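Local atomic coordinates of polyketide synthase associated protein 5 (PDB entry 1Q9J), a protein that probably transfers mycocerosic acids from mycocerosic acid synthase onto phthiocerol, phthiodiolone and phenolphthiocerol, the last step in making dimycocerosate ester lipids. Residues Ala239-Ala242 / Ala243-Leu247; Cys381-Ala385 / Gly386-Ile390. One frame throughout, in Å; residues are numbered along the deposited sequence.

Contact 1 (239-247) is one part of helix 237-253, and contact 2 (381-390) is the turn end of the hairpin formed by strands 378-384 and 387-393, in the mixed sheet that this helix packs against. Their centres lie 15 Å apart, yet they meet through one residue, V241: its CG2 is 4.1 Å from CD2 of L388 and its CG1 4.1 Å from SG of C381, so each methyl rests on a different strand. Helix 399-412 touches both, through A244, I245, L388 and I390. The side chain of A239 is about 9 Å from that of R312, which is probably important for recognising the synthase's acyl carrier domain; contact 2 lies away from R312 and from the probable proton acceptor H124.

Contact 1 of 2, residues Ala239-Ala242 / Ala243-Leu247; sequences AVVA and AAILL
V241 and I245 lie one turn apart on an alpha-helix, the i to i+4 spacing that brings two side chains onto the same face of helix 237-253. I245 can be followed outward from its backbone. CB sits 3.4 Å from A242 O and nearly as close to V241 O. CG1, placed beside the backbone N by a chi1 of -68°, lies near V241 O. CD1 continues the extended chain and ends 3.6 Å from CG1 of V241, the two side chains crossing obliquely. Branched aliphatic residues suit this buried face, which also meets I406 of helix 399-412 through I245.

The backbone beneath is gripped by successive i+4 hydrogen bonds. A244 N to V240 O and I245 N to V241 O each measure 2.9 Å; the bond from A243 N to A239 O is weak. Small residues fill the positions where neighbouring elements come near: A242 lies on Y262 of strand 260-267, A243 on I300 at the start of helix 300-317, and A244 on I406 and L410. A single methyl keeps the helix slim there. The longer L246 reaches I260, Y262 and I307, so its leucine chain spans towards both the strand and helix 300-317. Its N donates to A242 O at 2.7 Å, and its own CB and CG both lie 3.4 Å from that same A242 O.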
# COMPACT_ATOMS: atom_id res chain seq x y z
N ALA A 239 9.96 8.50 -9.93
CA ALA A 239 11.41 8.61 -9.85
C ALA A 239 11.82 9.98 -9.32
O ALA A 239 12.64 10.08 -8.41
CB ALA A 239 12.01 8.39 -11.22
N VAL A 240 11.24 11.03 -9.89
CA VAL A 240 11.54 12.38 -9.45
C VAL A 240 11.06 12.57 -8.02
O VAL A 240 11.83 12.93 -7.13
CB VAL A 240 10.84 13.42 -10.33
CG1 VAL A 240 11.39 14.80 -10.03
CG2 VAL A 240 11.02 13.07 -11.79
N VAL A 241 9.77 12.31 -7.81
CA VAL A 241 9.15 12.43 -6.50
C VAL A 241 10.06 11.90 -5.39
O VAL A 241 10.18 12.52 -4.33
CB VAL A 241 7.80 11.68 -6.42
CG1 VAL A 241 7.28 11.69 -4.98
CG2 VAL A 241 6.77 12.34 -7.33
N ALA A 242 10.70 10.77 -5.63
CA ALA A 242 11.57 10.19 -4.62
C ALA A 242 12.75 11.10 -4.35
O ALA A 242 13.18 11.27 -3.21
CB ALA A 242 12.06 8.82 -5.07
N ALA A 243 13.29 11.67 -5.42
CA ALA A 243 14.42 12.59 -5.32
C ALA A 243 13.96 13.75 -4.43
O ALA A 243 14.59 14.07 -3.42
CB ALA A 243 14.80 13.10 -6.69
N ALA A 244 12.84 14.37 -4.81
CA ALA A 244 12.30 15.48 -4.03
C ALA A 244 12.19 15.10 -2.55
O ALA A 244 12.56 15.87 -1.67
CB ALA A 244 10.94 15.89 -4.58
N ILE A 245 11.66 13.91 -2.29
CA ILE A 245 11.52 13.44 -0.92
C ILE A 245 12.89 13.30 -0.26
O ILE A 245 13.11 13.82 0.84
CB ILE A 245 10.79 12.07 -0.91
CG1 ILE A 245 9.36 12.28 -1.35
CG2 ILE A 245 10.84 11.44 0.48
CD1 ILE A 245 8.66 11.02 -1.68
N LEU A 246 13.81 12.61 -0.93
CA LEU A 246 15.14 12.40 -0.38
C LEU A 246 15.94 13.69 -0.15
O LEU A 246 16.68 13.80 0.82
CB LEU A 246 15.93 11.44 -1.29
CG LEU A 246 15.52 9.97 -1.18
CD1 LEU A 246 16.09 9.19 -2.34
CD2 LEU A 246 16.00 9.41 0.16
N LEU A 247 15.79 14.66 -1.05
CA LEU A 247 16.49 15.93 -0.89
C LEU A 247 16.01 16.57 0.40
O LEU A 247 16.80 16.82 1.32
CB LEU A 247 16.20 16.86 -2.06
CG LEU A 247 16.91 16.44 -3.35
CD1 LEU A 247 16.56 17.38 -4.46
CD2 LEU A 247 18.41 16.41 -3.11

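Contact 2 of 2, residues Cys381-Ala385 / Gly386-Ile390; sequences CAVYA and GQLII
V383 and L388 form a non-hydrogen-bonded pair across two antiparallel strands whose directions differ by 152° and whose axes come within 4.3 Å. Next to them, towards the turn, Y384 and Q387 make a hydrogen-bonded pair: Y384 N donates to Q387 O at 2.7 Å, and Q387 N returns a weak bond to Y384 O. A382 and I389 continue the pairing more loosely; I389 N donates to A382 O at 2.6 Å, while the return bond from A382 N is weak. A type I' turn from Y384 to Q387 joins the strands into a beta hairpin with a two-residue loop, A385 and G386. This turn needs positive phi at both positions, which suits glycine at G386; A385 takes the same region despite its CB.

On one face Y384 CB lies near CD1 of I389. With CG opposite the backbone N (chi1 -172°), the tyrosine side chain leads away from the partner strand and touches I361 and I364 of strand 360-368. Q387 CG lies 3.3 Å from A385 O, and the chain beyond is extended, leaving NE2 3.7 Å from A385 CB. The other face is apolar and turned to helix 237-253: L388 CD1 lies 3.9 Å from C381 CB, and V383 CG1 rests 3.7 Å from G386 CA.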
# COMPACT_ATOMS: atom_id res chain seq x y z
N CYS A 381 2.68 8.44 -2.99
CA CYS A 381 2.19 9.37 -3.99
C CYS A 381 1.27 8.67 -4.97
O CYS A 381 1.25 7.45 -5.03
CB CYS A 381 3.36 10.02 -4.74
SG CYS A 381 4.44 8.86 -5.61
N ALA A 382 0.50 9.45 -5.73
CA ALA A 382 -0.42 8.91 -6.72
C ALA A 382 -1.01 10.06 -7.54
O ALA A 382 -1.15 11.18 -7.05
CB ALA A 382 -1.52 8.10 -6.06
N VAL A 383 -1.35 9.77 -8.78
CA VAL A 383 -1.92 10.79 -9.64
C VAL A 383 -3.41 10.53 -9.80
O VAL A 383 -3.84 9.63 -10.53
CB VAL A 383 -1.23 10.80 -10.99
CG1 VAL A 383 -1.79 11.91 -11.87
CG2 VAL A 383 0.26 10.99 -10.78
N TYR A 384 -4.18 11.34 -9.09
CA TYR A 384 -5.63 11.23 -9.11
C TYR A 384 -6.15 12.30 -10.05
O TYR A 384 -5.75 13.46 -9.97
CB TYR A 384 -6.19 11.47 -7.69
CG TYR A 384 -7.67 11.18 -7.56
CD1 TYR A 384 -8.13 9.92 -7.18
CD2 TYR A 384 -8.62 12.15 -7.87
CE1 TYR A 384 -9.49 9.64 -7.13
CE2 TYR A 384 -9.99 11.88 -7.83
CZ TYR A 384 -10.42 10.61 -7.46
OH TYR A 384 -11.76 10.33 -7.47
N ALA A 385 -7.02 11.89 -10.97
CA ALA A 385 -7.62 12.83 -11.91
C ALA A 385 -6.57 13.75 -12.52
O ALA A 385 -6.79 14.95 -12.68
CB ALA A 385 -8.67 13.66 -11.19
N GLY A 386 -5.42 13.18 -12.87
CA GLY A 386 -4.36 13.97 -13.45
C GLY A 386 -3.76 14.97 -12.47
O GLY A 386 -3.28 16.03 -12.87
N GLN A 387 -3.79 14.62 -11.19
CA GLN A 387 -3.23 15.50 -10.17
C GLN A 387 -2.40 14.64 -9.23
O GLN A 387 -2.88 13.65 -8.69
CB GLN A 387 -4.35 16.18 -9.39
CG GLN A 387 -5.45 16.76 -10.29
CD GLN A 387 -6.60 17.39 -9.51
OE1 GLN A 387 -6.39 18.32 -8.72
NE2 GLN A 387 -7.82 16.90 -9.73
N LEU A 388 -1.14 15.03 -9.06
CA LEU A 388 -0.24 14.30 -8.19
C LEU A 388 -0.64 14.55 -6.75
O LEU A 388 -1.01 15.66 -6.38
CB LEU A 388 1.20 14.76 -8.37
CG LEU A 388 2.16 14.26 -7.28
CD1 LEU A 388 2.16 12.75 -7.25
CD2 LEU A 388 3.55 14.80 -7.53
N ILE A 389 -0.56 13.50 -5.94
CA ILE A 389 -0.91 13.60 -4.54
C ILE A 389 0.20 13.04 -3.66
O ILE A 389 0.55 11.86 -3.75
CB ILE A 389 -2.19 12.81 -4.23
CG1 ILE A 389 -3.33 13.31 -5.10
CG2 ILE A 389 -2.55 12.96 -2.77
CD1 ILE A 389 -4.57 12.45 -4.97
N ILE A 390 0.76 13.90 -2.82
CA ILE A 390 1.82 13.51 -1.90
C ILE A 390 1.16 13.17 -0.57
O ILE A 390 0.14 13.76 -0.21
CB ILE A 390 2.81 14.65 -1.66
CG1 ILE A 390 3.49 15.05 -2.97
CG2 ILE A 390 3.85 14.24 -0.66
CD1 ILE A 390 4.39 16.27 -2.81